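Local coordinates for NO-binding heme-dependent sensor protein (Shewanella oneidensis, PDB 4U9B), which senses nitric oxide through a bound heme b and belongs to the H-NOX family of gas sensor proteins, at residues 129-134 against 169-174; 156-161 against 175-180; 135-140 against 163-168; 7-12 against 67-72. All blocks are in the same frame, centred on the assembly; numbering follows the deposited sequence. Where two conformers were deposited one is given.

Contact 1: residues 129-134 against 169-174; sequences ALRYSS and ADHCML. With ZN (zinc ion), chain D; HEM (protoporphyrin IX containing Fe), chain B.
Met173 curls its thioether back over its partner strand: bent at chi2 and chi3 (both 56°), the chain lays CE against Arg131 CB at 3.7 Å, while SD comes up beside Ala129 CB. Beyond this methyl bump the extended Arg131 runs on across the neighbouring His171, whose CB fits under one face of the guanidinium, off toward its rim. The guanidinium and imidazole planes are only 18° apart, and the His171 ring is held in its turn by the bond from ND1 to Asp170 OD1 (2.6 Å), almost exactly in the ring plane. Cutting Arg131 back to an alanine is likely to uncover His171 CB and take the guanidinium charge from the neighbourhood of the Asp170 carboxylate. The backbones beneath are antiparallel neighbours in the four-stranded sheet of the H-NOX fold, joined by paired bonds at Leu130 with Leu174 and at Tyr132 with Cys172. On the other face, Leu130 and Leu174 meet through their CB atoms and pack on Leu146 of helix 139-152. Next to them Cys172 SG, a zinc ligand at 2.3 Å, lies oblique to the Tyr132 ring, 4.1 Å from CD1. A chi1 of 172° swings that ring out beside its own carbonyl carbon, toward the heme, where Tyr132 OH donates to propionate oxygen O2A at 2.6 Å; Ser134 OG grips the other oxygen, O1A, at 2.7 Å.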
# COMPACT_ATOMS: atom_id res chain seq x y z
N ALA A 129 -13.63 -3.95 -11.02
CA ALA A 129 -12.58 -4.90 -11.37
C ALA A 129 -11.25 -4.18 -11.45
O ALA A 129 -11.02 -3.38 -12.36
CB ALA A 129 -12.90 -5.59 -12.69
N LEU A 130 -10.37 -4.46 -10.50
CA LEU A 130 -9.10 -3.78 -10.39
C LEU A 130 -7.94 -4.71 -10.73
O LEU A 130 -7.66 -5.65 -9.99
CB LEU A 130 -8.93 -3.20 -8.98
CG LEU A 130 -7.92 -2.07 -8.83
CD1 LEU A 130 -8.33 -0.84 -9.64
CD2 LEU A 130 -7.76 -1.69 -7.37
N ARG A 131 -7.28 -4.44 -11.85
CA ARG A 131 -6.11 -5.21 -12.25
C ARG A 131 -4.87 -4.62 -11.59
O ARG A 131 -4.68 -3.41 -11.60
CB ARG A 131 -5.95 -5.21 -13.77
CG ARG A 131 -4.78 -6.05 -14.27
CD ARG A 131 -4.45 -5.76 -15.72
NE ARG A 131 -3.37 -6.60 -16.23
CZ ARG A 131 -2.07 -6.30 -16.16
NH1 ARG A 131 -1.67 -5.16 -15.61
NH2 ARG A 131 -1.17 -7.14 -16.65
N TYR A 132 -4.05 -5.49 -11.01
CA TYR A 132 -2.80 -5.08 -10.38
C TYR A 132 -1.63 -5.84 -10.98
O TYR A 132 -1.69 -7.06 -11.15
CB TYR A 132 -2.87 -5.31 -8.87
CG TYR A 132 -1.55 -5.11 -8.16
CD1 TYR A 132 -0.63 -6.14 -8.03
CD2 TYR A 132 -1.22 -3.87 -7.61
CE1 TYR A 132 0.57 -5.95 -7.39
CE2 TYR A 132 -0.01 -3.68 -6.96
CZ TYR A 132 0.88 -4.72 -6.86
OH TYR A 132 2.08 -4.54 -6.22
N SER A 133 -0.56 -5.12 -11.29
CA SER A 133 0.69 -5.72 -11.74
C SER A 133 1.86 -4.91 -11.23
O SER A 133 1.83 -3.68 -11.29
CB SER A 133 0.73 -5.80 -13.27
OG SER A 133 1.78 -6.63 -13.71
N SER A 134 2.89 -5.58 -10.72
CA SER A 134 4.08 -4.89 -10.22
C SER A 134 5.23 -5.85 -9.93
O SER A 134 5.01 -6.94 -9.41
CB SER A 134 3.74 -4.11 -8.95
OG SER A 134 4.91 -3.53 -8.39
N ALA A 169 0.49 -16.17 -11.83
CA ALA A 169 -0.13 -15.29 -12.82
C ALA A 169 0.74 -14.06 -13.05
O ALA A 169 1.59 -13.74 -12.22
CB ALA A 169 -1.52 -14.88 -12.37
N ASP A 170 0.54 -13.38 -14.17
CA ASP A 170 1.34 -12.18 -14.46
C ASP A 170 0.64 -10.92 -13.97
O ASP A 170 1.09 -9.80 -14.23
CB ASP A 170 1.64 -12.08 -15.97
CG ASP A 170 0.38 -11.93 -16.82
OD1 ASP A 170 -0.72 -11.70 -16.28
OD2 ASP A 170 0.51 -12.02 -18.06
N HIS A 171 -0.46 -11.11 -13.24
CA HIS A 171 -1.22 -9.99 -12.69
C HIS A 171 -2.16 -10.51 -11.61
O HIS A 171 -2.39 -11.71 -11.50
CB HIS A 171 -2.03 -9.29 -13.79
CG HIS A 171 -3.18 -10.11 -14.30
ND1 HIS A 171 -3.02 -11.08 -15.27
CD2 HIS A 171 -4.49 -10.11 -13.98
CE1 HIS A 171 -4.19 -11.64 -15.52
NE2 HIS A 171 -5.10 -11.07 -14.75
N CYS A 172 -2.70 -9.58 -10.82
CA CYS A 172 -3.76 -9.89 -9.88
C CYS A 172 -5.05 -9.22 -10.34
O CYS A 172 -5.01 -8.18 -10.99
CB CYS A 172 -3.42 -9.42 -8.47
SG CYS A 172 -1.85 -10.01 -7.84
N MET A 173 -6.17 -9.84 -10.00
CA MET A 173 -7.48 -9.29 -10.26
C MET A 173 -8.24 -9.18 -8.94
O MET A 173 -8.57 -10.20 -8.33
CB MET A 173 -8.25 -10.15 -11.26
CG MET A 173 -9.57 -9.55 -11.71
SD MET A 173 -9.40 -7.89 -12.40
CE MET A 173 -8.20 -8.19 -13.70
N LEU A 174 -8.48 -7.95 -8.51
CA LEU A 174 -9.21 -7.69 -7.29
C LEU A 174 -10.60 -7.17 -7.63
O LEU A 174 -10.75 -6.06 -8.14
CB LEU A 174 -8.47 -6.67 -6.41
CG LEU A 174 -7.25 -7.20 -5.64
CD1 LEU A 174 -6.13 -7.61 -6.59
CD2 LEU A 174 -6.75 -6.16 -4.65
ZN ZN D . -2.28 -11.00 -5.80
CHA HEM B . 2.89 2.87 -3.81
CHB HEM B . -1.56 1.07 -4.48
CHC HEM B . -3.51 5.21 -2.97
CHD HEM B . 0.83 7.31 -3.46
C1A HEM B . 1.84 1.98 -3.94
C2A HEM B . 1.92 0.54 -3.82
C3A HEM B . 0.69 0.05 -4.00
C4A HEM B . -0.20 1.16 -4.25
CMA HEM B . 0.27 -1.43 -3.97
CAA HEM B . 3.20 -0.29 -3.53
CBA HEM B . 4.15 -0.26 -4.72
CGA HEM B . 3.86 -1.35 -5.74
O1A HEM B . 4.61 -1.43 -6.75
O2A HEM B . 2.90 -2.14 -5.56
C1B HEM B . -2.48 2.00 -4.08
C2B HEM B . -3.90 1.78 -3.94
C3B HEM B . -4.46 2.94 -3.53
C4B HEM B . -3.38 3.90 -3.38
CMB HEM B . -4.56 0.42 -4.27
CAB HEM B . -5.93 3.28 -3.21
CBB HEM B . -6.86 2.37 -2.93
C1C HEM B . -2.51 6.15 -2.97
C2C HEM B . -2.65 7.54 -2.60
C3C HEM B . -1.47 8.15 -2.74
C4C HEM B . -0.51 7.15 -3.19
CMC HEM B . -3.98 8.19 -2.14
CAC HEM B . -1.24 9.65 -2.42
CBC HEM B . -0.14 10.32 -2.79
C1D HEM B . 1.78 6.31 -3.49
C2D HEM B . 3.20 6.53 -3.34
C3D HEM B . 3.84 5.15 -3.45
C4D HEM B . 2.75 4.23 -3.66
CMD HEM B . 3.92 7.87 -3.11
CAD HEM B . 5.33 4.80 -3.36
CBD HEM B . 5.97 4.85 -4.75
CGD HEM B . 7.43 4.50 -4.62
O1D HEM B . 7.79 3.87 -3.59
O2D HEM B . 8.23 4.84 -5.53
NA HEM B . 0.53 2.33 -4.19
NB HEM B . -2.20 3.30 -3.73
NC HEM B . -1.19 5.95 -3.33
ND HEM B . 1.55 4.95 -3.67
FE HEM B . -0.33 4.17 -3.93

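Contact 2: residues 156-161 against 175-180; sequences KIQISH and IIELQN. With ZN (zinc ion), chain D.
Gln179 reaches across to two residues of the opposite strand at once: its OE1 takes a bond from Lys156 NZ at 2.8 Å, and its NE2 makes a weak one to Gln158 OE1. The lysine chain is extended until its last torsion, where a bend (chi4 -52°) turns NZ back onto the glutamine amide. A straighter bond from the same NE2 goes to the anti lone pair of Glu177 OE2 at 2.9 Å, within the plane of the Gln179 amide. Gln158 and Glu177 lie alongside each other pointing the same way, and Gln127 NE2 holds the other carboxylate oxygen, Glu177 OE1. Beneath this polar row runs the antiparallel hairpin of strands 156-163 and 172-179, with paired backbone bonds at Gln158 with Glu177 and at Ser160 with Ile175. One water bridges Lys156 N and Gln179 O near the open end.

The opposite face is apolar. Ile157 CB meets Ile176 CG2 at 4.1 Å, its CG2 approaches Leu178 CG, and Ile159 CG1 touches Ile176 CG1. Helix 139-152 covers Ile157 and Ile159 through Phe147, while Phe91 packs on Ile157 and Ile176. Farther along the edge strand, His161 NE2 binds zinc at 2.1 Å and Glu143 OE1 is hydrogen-bonded to its ND1, so a second-shell carboxylate fixes the turn of the imidazole. The hairpin is thus two-sided: amides and charges link its strands on the outer face, where Gln179 takes a bond from the ammonium at OE1 and gives one to the carboxylate from NE2, so the two charges probably polarise its amide in the same sense.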
# COMPACT_ATOMS: atom_id res chain seq x y z
N LYS A 156 -18.49 0.17 3.28
CA LYS A 156 -18.18 -1.24 3.51
C LYS A 156 -17.92 -1.93 2.17
O LYS A 156 -18.65 -1.70 1.21
CB LYS A 156 -19.32 -1.94 4.25
CG LYS A 156 -19.00 -3.39 4.60
CD LYS A 156 -20.17 -4.08 5.26
CE LYS A 156 -19.82 -5.51 5.66
NZ LYS A 156 -19.23 -6.29 4.53
N ILE A 157 -16.88 -2.75 2.11
CA ILE A 157 -16.54 -3.46 0.88
C ILE A 157 -16.16 -4.92 1.14
O ILE A 157 -15.85 -5.31 2.27
CB ILE A 157 -15.37 -2.78 0.12
CG1 ILE A 157 -14.08 -2.80 0.95
CG2 ILE A 157 -15.74 -1.34 -0.23
CD1 ILE A 157 -12.83 -2.48 0.14
N GLN A 158 -16.20 -5.70 0.07
CA GLN A 158 -15.69 -7.06 0.06
C GLN A 158 -14.77 -7.17 -1.15
O GLN A 158 -15.04 -6.57 -2.19
CB GLN A 158 -16.83 -8.08 -0.02
CG GLN A 158 -16.70 -9.26 0.93
CD GLN A 158 -17.95 -10.12 0.95
OE1 GLN A 158 -18.75 -10.11 0.01
NE2 GLN A 158 -18.13 -10.88 2.03
N ILE A 159 -13.67 -7.91 -1.01
CA ILE A 159 -12.72 -8.07 -2.11
C ILE A 159 -12.49 -9.54 -2.44
O ILE A 159 -12.16 -10.34 -1.56
CB ILE A 159 -11.36 -7.40 -1.80
CG1 ILE A 159 -11.57 -5.90 -1.57
CG2 ILE A 159 -10.36 -7.64 -2.94
CD1 ILE A 159 -10.31 -5.11 -1.30
N SER A 160 -12.67 -9.87 -3.71
CA SER A 160 -12.30 -11.18 -4.25
C SER A 160 -10.99 -11.02 -5.01
O SER A 160 -10.86 -10.15 -5.87
CB SER A 160 -13.39 -11.74 -5.15
OG SER A 160 -14.59 -11.94 -4.43
N HIS A 161 -10.03 -11.87 -4.69
CA HIS A 161 -8.68 -11.77 -5.21
C HIS A 161 -8.31 -13.14 -5.78
O HIS A 161 -7.43 -13.83 -5.27
CB HIS A 161 -7.74 -11.33 -4.07
CG HIS A 161 -6.34 -11.02 -4.49
ND1 HIS A 161 -5.49 -10.26 -3.71
CD2 HIS A 161 -5.62 -11.38 -5.58
CE1 HIS A 161 -4.32 -10.15 -4.30
NE2 HIS A 161 -4.37 -10.83 -5.44
N ILE A 175 -11.61 -7.99 -7.36
CA ILE A 175 -13.00 -7.60 -7.58
C ILE A 175 -13.54 -7.00 -6.30
O ILE A 175 -13.61 -7.68 -5.27
CB ILE A 175 -13.87 -8.79 -8.02
CG1 ILE A 175 -13.27 -9.48 -9.25
CG2 ILE A 175 -15.30 -8.32 -8.31
CD1 ILE A 175 -13.02 -8.56 -10.44
N ILE A 176 -13.92 -5.73 -6.37
CA ILE A 176 -14.43 -5.01 -5.21
C ILE A 176 -15.94 -4.86 -5.31
O ILE A 176 -16.46 -4.31 -6.28
CB ILE A 176 -13.78 -3.61 -5.11
CG1 ILE A 176 -12.26 -3.71 -5.18
CG2 ILE A 176 -14.20 -2.92 -3.81
CD1 ILE A 176 -11.59 -2.43 -5.63
N GLU A 177 -16.63 -5.36 -4.29
CA GLU A 177 -18.08 -5.21 -4.18
C GLU A 177 -18.41 -4.26 -3.04
O GLU A 177 -18.04 -4.51 -1.89
CB GLU A 177 -18.76 -6.56 -3.97
CG GLU A 177 -20.28 -6.48 -3.93
CD GLU A 177 -20.93 -7.84 -3.80
OE1 GLU A 177 -21.44 -8.35 -4.81
OE2 GLU A 177 -20.94 -8.39 -2.68
N LEU A 178 -19.09 -3.17 -3.36
CA LEU A 178 -19.58 -2.25 -2.35
C LEU A 178 -20.86 -2.80 -1.74
O LEU A 178 -21.74 -3.28 -2.45
CB LEU A 178 -19.84 -0.86 -2.94
CG LEU A 178 -18.61 0.02 -3.19
CD1 LEU A 178 -17.77 -0.50 -4.34
CD2 LEU A 178 -19.04 1.46 -3.44
N GLN A 179 -20.95 -2.74 -0.41
CA GLN A 179 -22.10 -3.26 0.31
C GLN A 179 -22.64 -2.22 1.28
O GLN A 179 -22.09 -1.12 1.38
CB GLN A 179 -21.73 -4.55 1.05
CG GLN A 179 -21.19 -5.64 0.13
CD GLN A 179 -20.80 -6.89 0.88
OE1 GLN A 179 -20.60 -6.87 2.10
NE2 GLN A 179 -20.67 -8.00 0.16
N ASN A 180 -23.71 -2.56 1.99
CA ASN A 180 -24.37 -1.63 2.89
C ASN A 180 -23.98 -1.87 4.35
O ASN A 180 -23.55 -2.97 4.71
CB ASN A 180 -25.89 -1.74 2.74
CG ASN A 180 -26.32 -1.86 1.29
OD1 ASN A 180 -26.39 -0.86 0.57
ND2 ASN A 180 -26.63 -3.07 0.86
ZN ZN D . -2.28 -11.00 -5.80
O HOH W 1 -21.23 1.14 3.13
O HOH W 2 -16.17 -9.59 -4.06

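Contact 3: residues 135-140 against 163-168; sequences PRRLCF and TCMHTG. With ZN (zinc ion), chain D; HEM (protoporphyrin IX containing Fe), chain B.
Cys139 and Cys164 close on one zinc ion, each SG 2.3 Å from the metal and the two sulfurs 3.8 Å apart. They supply half of a zinc site of three cysteines and one histidine, completed by His161 and Cys172, that ties the start of helix 139-152 to the loop between strands 156-163 and 172-179. Here the contact is tight. Cys139 SG sits between its backbone N and carbonyl carbon (chi1 58°), a position from which it meets both the metal and His166 CD2, the latter at 3.4 Å. Cys164 SG accepts the backbone N-H of His166, a second-shell bond that probably tempers the charge on the thiolate. The loop turns through a short 3-10 segment, and Cys164 O takes both the N and the OG1 of Thr167.

Toward the surface the fit loosens. His166 lies oblique to the Phe140 ring, planes 55° apart, and His166 CD2 comes to the edge of that ring, 4.1 Å from Phe140 CE1. The Arg137 guanidinium turns a face to the edge of the imidazole, His166 ND1 lying over it near the rim and the planes 72° apart; the N-H angle is too poor for a hydrogen bond. Arg137 has two modelled conformers, so this contact holds for one of them and is less certain. Arg136 turns away to the heme, NE donating to propionate O1A at 2.8 Å. Between the segments one water donates a hydrogen bond to Arg137 O at 2.9 Å, accepts the N-H of Phe140 at 3.0 Å, and lies 3.2 Å from His166 NE2.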
# COMPACT_ATOMS: atom_id res chain seq x y z
N PRO A 135 6.48 -5.44 -10.25
CA PRO A 135 7.64 -6.24 -9.85
C PRO A 135 7.75 -6.42 -8.34
O PRO A 135 8.36 -7.39 -7.88
CB PRO A 135 8.83 -5.42 -10.37
CG PRO A 135 8.28 -4.58 -11.45
CD PRO A 135 6.87 -4.27 -11.05
N ARG A 136 7.15 -5.50 -7.59
CA ARG A 136 7.20 -5.54 -6.13
C ARG A 136 6.29 -6.62 -5.56
O ARG A 136 6.47 -7.05 -4.42
CB ARG A 136 6.81 -4.18 -5.54
CG ARG A 136 7.96 -3.20 -5.35
CD ARG A 136 8.42 -2.57 -6.66
NE ARG A 136 7.38 -1.75 -7.29
CZ ARG A 136 7.50 -1.19 -8.49
NH1 ARG A 136 8.60 -1.35 -9.20
NH2 ARG A 136 6.50 -0.47 -8.98
N ARG A 137 5.31 -7.06 -6.35
CA ARG A 137 4.35 -8.09 -5.95
C ARG A 137 3.70 -7.74 -4.62
O ARG A 137 3.63 -8.57 -3.70
CB ARG A 137 5.04 -9.45 -5.90
CG ARG A 137 5.75 -9.82 -7.19
CD ARG A 137 5.81 -11.32 -7.42
NE ARG A 137 6.11 -12.06 -6.21
CZ ARG A 137 5.90 -13.36 -6.05
NH1 ARG A 137 5.38 -14.08 -7.03
NH2 ARG A 137 6.22 -13.95 -4.90
N LEU A 138 3.19 -6.52 -4.53
CA LEU A 138 2.56 -6.02 -3.31
C LEU A 138 1.04 -5.93 -3.42
O LEU A 138 0.42 -4.98 -2.93
CB LEU A 138 3.14 -4.64 -2.96
CG LEU A 138 4.54 -4.65 -2.33
CD1 LEU A 138 5.15 -3.26 -2.38
CD2 LEU A 138 4.47 -5.14 -0.90
N CYS A 139 0.44 -6.93 -4.04
CA CYS A 139 -1.01 -6.94 -4.23
C CYS A 139 -1.75 -6.94 -2.89
O CYS A 139 -2.86 -6.43 -2.79
CB CYS A 139 -1.44 -8.14 -5.07
SG CYS A 139 -0.97 -9.73 -4.37
N PHE A 140 -1.14 -7.52 -1.86
CA PHE A 140 -1.79 -7.57 -0.56
C PHE A 140 -1.74 -6.19 0.10
O PHE A 140 -2.62 -5.84 0.90
CB PHE A 140 -1.15 -8.62 0.34
CG PHE A 140 -1.75 -9.99 0.19
CD1 PHE A 140 -1.45 -10.78 -0.91
CD2 PHE A 140 -2.63 -10.49 1.14
CE1 PHE A 140 -2.01 -12.03 -1.05
CE2 PHE A 140 -3.19 -11.74 1.00
CZ PHE A 140 -2.88 -12.52 -0.10
N THR A 163 -7.41 -14.12 -8.98
CA THR A 163 -6.22 -14.24 -9.81
C THR A 163 -5.11 -13.52 -9.07
O THR A 163 -5.31 -12.40 -8.60
CB THR A 163 -6.41 -13.62 -11.21
OG1 THR A 163 -7.55 -14.22 -11.85
CG2 THR A 163 -5.18 -13.85 -12.08
N CYS A 164 -3.94 -14.15 -8.94
CA CYS A 164 -2.86 -13.58 -8.15
C CYS A 164 -1.48 -13.96 -8.66
O CYS A 164 -1.23 -15.11 -9.03
CB CYS A 164 -3.00 -14.01 -6.69
SG CYS A 164 -1.83 -13.20 -5.58
N MET A 165 -0.58 -12.98 -8.65
CA MET A 165 0.80 -13.18 -9.07
C MET A 165 1.53 -14.19 -8.19
O MET A 165 2.46 -14.86 -8.64
CB MET A 165 1.55 -11.85 -9.04
CG MET A 165 1.00 -10.79 -9.98
SD MET A 165 1.91 -9.23 -9.89
CE MET A 165 3.42 -9.69 -10.72
N HIS A 166 1.12 -14.29 -6.93
CA HIS A 166 1.80 -15.16 -5.98
C HIS A 166 1.58 -16.64 -6.30
O HIS A 166 2.21 -17.50 -5.69
CB HIS A 166 1.34 -14.86 -4.56
CG HIS A 166 1.77 -13.52 -4.06
ND1 HIS A 166 3.10 -13.18 -3.88
CD2 HIS A 166 1.06 -12.43 -3.70
CE1 HIS A 166 3.18 -11.94 -3.44
NE2 HIS A 166 1.96 -11.46 -3.32
N THR A 167 0.69 -16.93 -7.24
CA THR A 167 0.45 -18.31 -7.66
C THR A 167 0.96 -18.56 -9.08
O THR A 167 0.81 -19.65 -9.61
CB THR A 167 -1.05 -18.69 -7.59
OG1 THR A 167 -1.75 -18.11 -8.69
CG2 THR A 167 -1.66 -18.22 -6.28
N GLY A 168 1.56 -17.53 -9.68
CA GLY A 168 2.21 -17.67 -10.97
C GLY A 168 1.65 -16.78 -12.07
O GLY A 168 2.26 -16.64 -13.13
ZN ZN D . -2.28 -11.00 -5.80
CHA HEM B . 2.89 2.87 -3.81
CHB HEM B . -1.56 1.07 -4.48
CHC HEM B . -3.51 5.21 -2.97
CHD HEM B . 0.83 7.31 -3.46
C1A HEM B . 1.84 1.98 -3.94
C2A HEM B . 1.92 0.54 -3.82
C3A HEM B . 0.69 0.05 -4.00
C4A HEM B . -0.20 1.16 -4.25
CMA HEM B . 0.27 -1.43 -3.97
CAA HEM B . 3.20 -0.29 -3.53
CBA HEM B . 4.15 -0.26 -4.72
CGA HEM B . 3.86 -1.35 -5.74
O1A HEM B . 4.61 -1.43 -6.75
O2A HEM B . 2.90 -2.14 -5.56
C1B HEM B . -2.48 2.00 -4.08
C2B HEM B . -3.90 1.78 -3.94
C3B HEM B . -4.46 2.94 -3.53
C4B HEM B . -3.38 3.90 -3.38
CMB HEM B . -4.56 0.42 -4.27
CAB HEM B . -5.93 3.28 -3.21
CBB HEM B . -6.86 2.37 -2.93
C1C HEM B . -2.51 6.15 -2.97
C2C HEM B . -2.65 7.54 -2.60
C3C HEM B . -1.47 8.15 -2.74
C4C HEM B . -0.51 7.15 -3.19
CMC HEM B . -3.98 8.19 -2.14
CAC HEM B . -1.24 9.65 -2.42
CBC HEM B . -0.14 10.32 -2.79
C1D HEM B . 1.78 6.31 -3.49
C2D HEM B . 3.20 6.53 -3.34
C3D HEM B . 3.84 5.15 -3.45
C4D HEM B . 2.75 4.23 -3.66
CMD HEM B . 3.92 7.87 -3.11
CAD HEM B . 5.33 4.80 -3.36
CBD HEM B . 5.97 4.85 -4.75
CGD HEM B . 7.43 4.50 -4.62
O1D HEM B . 7.79 3.87 -3.59
O2D HEM B . 8.23 4.84 -5.53
NA HEM B . 0.53 2.33 -4.19
NB HEM B . -2.20 3.30 -3.73
NC HEM B . -1.19 5.95 -3.33
ND HEM B . 1.55 4.95 -3.67
FE HEM B . -0.33 4.17 -3.93
O HOH W 3 1.61 -8.81 -1.62

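Contact 4: residues 7-12 against 67-72; sequences NVLEDM and KAFGQF
Two helices cross here in an apolar contact, 7-12 of the N-terminal helix 3-17 against 67-72 of helix 62-80, which meets helix 139-152 through Lys67 and Gln71. Their short axes approach to 10.3 Å and run at 105° to each other, a separation bridged by Met12, Phe69 and Phe72. Fully extended beyond CG, Met12 slides past Phe72 in the opposite direction and lays its CB over one face of that ring, 3.9 Å from the centroid. Its sulfur then meets two phenylalanines: SD lies at the edge of the Phe69 ring, 3.9 Å from CD1, and oblique to Phe72, while CE ends by Ala68. Val8 borders the Phe72 ring at its edge, CG1 to CD1 3.6 Å, and Asp11 CB approaches another part of that edge; the Asp11 carboxylate itself forms a salt bridge with Arg80. A serine in place of Phe72 would probably open a gap between Val8 CG1 and Met12 CB and leave the methionine chain freer to turn. The Phe69 ring reaches over to helix 3-17: Leu9 CD1 lies over one ring face in a CH-pi contact, 4.2 Å from the centroid, and Leu9 CA meets CE1 at 3.6 Å. Trp22, Leu47 and Ile50 pack around Leu9 from two further helices. The arrangement is a steeply crossed helix pair with paired Met-aromatic contacts, part of the helical region of the H-NOX fold.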
# COMPACT_ATOMS: atom_id res chain seq x y z
N ASN A 7 8.49 5.84 6.19
CA ASN A 7 8.06 6.71 7.28
C ASN A 7 6.76 6.24 7.90
O ASN A 7 6.61 6.24 9.12
CB ASN A 7 7.90 8.16 6.80
CG ASN A 7 9.22 8.80 6.42
OD1 ASN A 7 10.30 8.39 6.89
ND2 ASN A 7 9.16 9.82 5.57
N VAL A 8 5.81 5.82 7.07
CA VAL A 8 4.54 5.33 7.58
C VAL A 8 4.75 3.98 8.26
O VAL A 8 4.12 3.69 9.27
CB VAL A 8 3.48 5.21 6.46
CG1 VAL A 8 2.17 4.67 7.03
CG2 VAL A 8 3.24 6.56 5.81
N LEU A 9 5.66 3.17 7.72
CA LEU A 9 5.99 1.90 8.35
C LEU A 9 6.58 2.15 9.73
O LEU A 9 6.25 1.45 10.69
CB LEU A 9 6.98 1.09 7.49
CG LEU A 9 7.38 -0.28 8.04
CD1 LEU A 9 6.18 -1.21 8.11
CD2 LEU A 9 8.48 -0.91 7.21
N GLU A 10 7.42 3.18 9.85
CA GLU A 10 7.99 3.54 11.14
C GLU A 10 6.88 3.88 12.13
O GLU A 10 6.89 3.40 13.27
CB GLU A 10 8.96 4.72 11.02
CG GLU A 10 9.65 5.07 12.35
CD GLU A 10 10.54 6.30 12.26
OE1 GLU A 10 10.81 6.90 13.32
OE2 GLU A 10 10.97 6.65 11.14
N ASP A 11 5.93 4.70 11.70
CA ASP A 11 4.81 5.07 12.55
C ASP A 11 4.09 3.83 13.07
O ASP A 11 3.70 3.78 14.23
CB ASP A 11 3.81 5.96 11.79
CG ASP A 11 4.37 7.35 11.49
OD1 ASP A 11 5.37 7.74 12.13
OD2 ASP A 11 3.80 8.04 10.62
N MET A 12 3.94 2.84 12.21
CA MET A 12 3.23 1.62 12.58
C MET A 12 4.04 0.78 13.56
O MET A 12 3.54 0.38 14.61
CB MET A 12 2.89 0.81 11.33
CG MET A 12 1.92 -0.33 11.58
SD MET A 12 1.44 -1.20 10.08
CE MET A 12 0.08 -2.19 10.69
N LYS A 67 -0.74 -6.75 4.24
CA LYS A 67 -2.11 -6.27 4.08
C LYS A 67 -2.48 -5.32 5.21
O LYS A 67 -3.13 -4.30 4.99
CB LYS A 67 -3.09 -7.45 4.02
CG LYS A 67 -4.55 -7.05 3.85
CD LYS A 67 -5.45 -8.27 3.71
CE LYS A 67 -6.91 -7.88 3.52
NZ LYS A 67 -7.78 -9.05 3.21
N ALA A 68 -2.04 -5.65 6.42
CA ALA A 68 -2.29 -4.80 7.58
C ALA A 68 -1.61 -3.45 7.41
O ALA A 68 -2.19 -2.41 7.69
CB ALA A 68 -1.80 -5.48 8.85
N PHE A 69 -0.37 -3.49 6.94
CA PHE A 69 0.37 -2.27 6.65
C PHE A 69 -0.33 -1.45 5.59
O PHE A 69 -0.43 -0.23 5.70
CB PHE A 69 1.79 -2.61 6.20
CG PHE A 69 2.57 -1.42 5.71
CD1 PHE A 69 2.76 -0.32 6.52
CD2 PHE A 69 3.13 -1.43 4.44
CE1 PHE A 69 3.48 0.77 6.06
CE2 PHE A 69 3.85 -0.34 3.99
CZ PHE A 69 4.03 0.76 4.80
N GLY A 70 -0.83 -2.12 4.55
CA GLY A 70 -1.54 -1.44 3.48
C GLY A 70 -2.73 -0.64 3.98
O GLY A 70 -2.95 0.49 3.54
N GLN A 71 -3.49 -1.21 4.90
CA GLN A 71 -4.65 -0.52 5.45
C GLN A 71 -4.21 0.67 6.29
O GLN A 71 -4.82 1.74 6.23
CB GLN A 71 -5.50 -1.48 6.28
CG GLN A 71 -6.78 -0.85 6.79
CD GLN A 71 -7.87 -1.87 7.07
OE1 GLN A 71 -7.61 -3.07 7.16
NE2 GLN A 71 -9.10 -1.40 7.20
N PHE A 72 -3.16 0.47 7.08
CA PHE A 72 -2.58 1.55 7.87
C PHE A 72 -2.05 2.64 6.95
O PHE A 72 -2.17 3.83 7.25
CB PHE A 72 -1.45 1.00 8.76
CG PHE A 72 -0.87 2.00 9.72
CD1 PHE A 72 0.17 2.83 9.34
CD2 PHE A 72 -1.36 2.09 11.02
CE1 PHE A 72 0.70 3.75 10.23
CE2 PHE A 72 -0.83 3.00 11.92
CZ PHE A 72 0.21 3.83 11.52

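Contacts 1, 2 and 3 meet at the zinc: contact 1 brings Cys172, contact 2 His161, contact 3 Cys139 and Cys164. Contacts 1 and 2 share strand 172-179, their centres about 16 Å apart, and contact 3 is nested in the chain between the two segments of contact 1, the centres about 7 Å apart. Contacts 1 and 3 also grip the same heme propionate, and Tyr132 OH is hydrogen-bonded to Leu138 N between them. Contact 4 stands apart in the helices, its centre about 19 Å from that of contact 3, yet Lys67 CB touches Phe140 O at 3.5 Å. The Phe69 side chain is about 8 Å from the heme and about 12 Å from the nitric oxide.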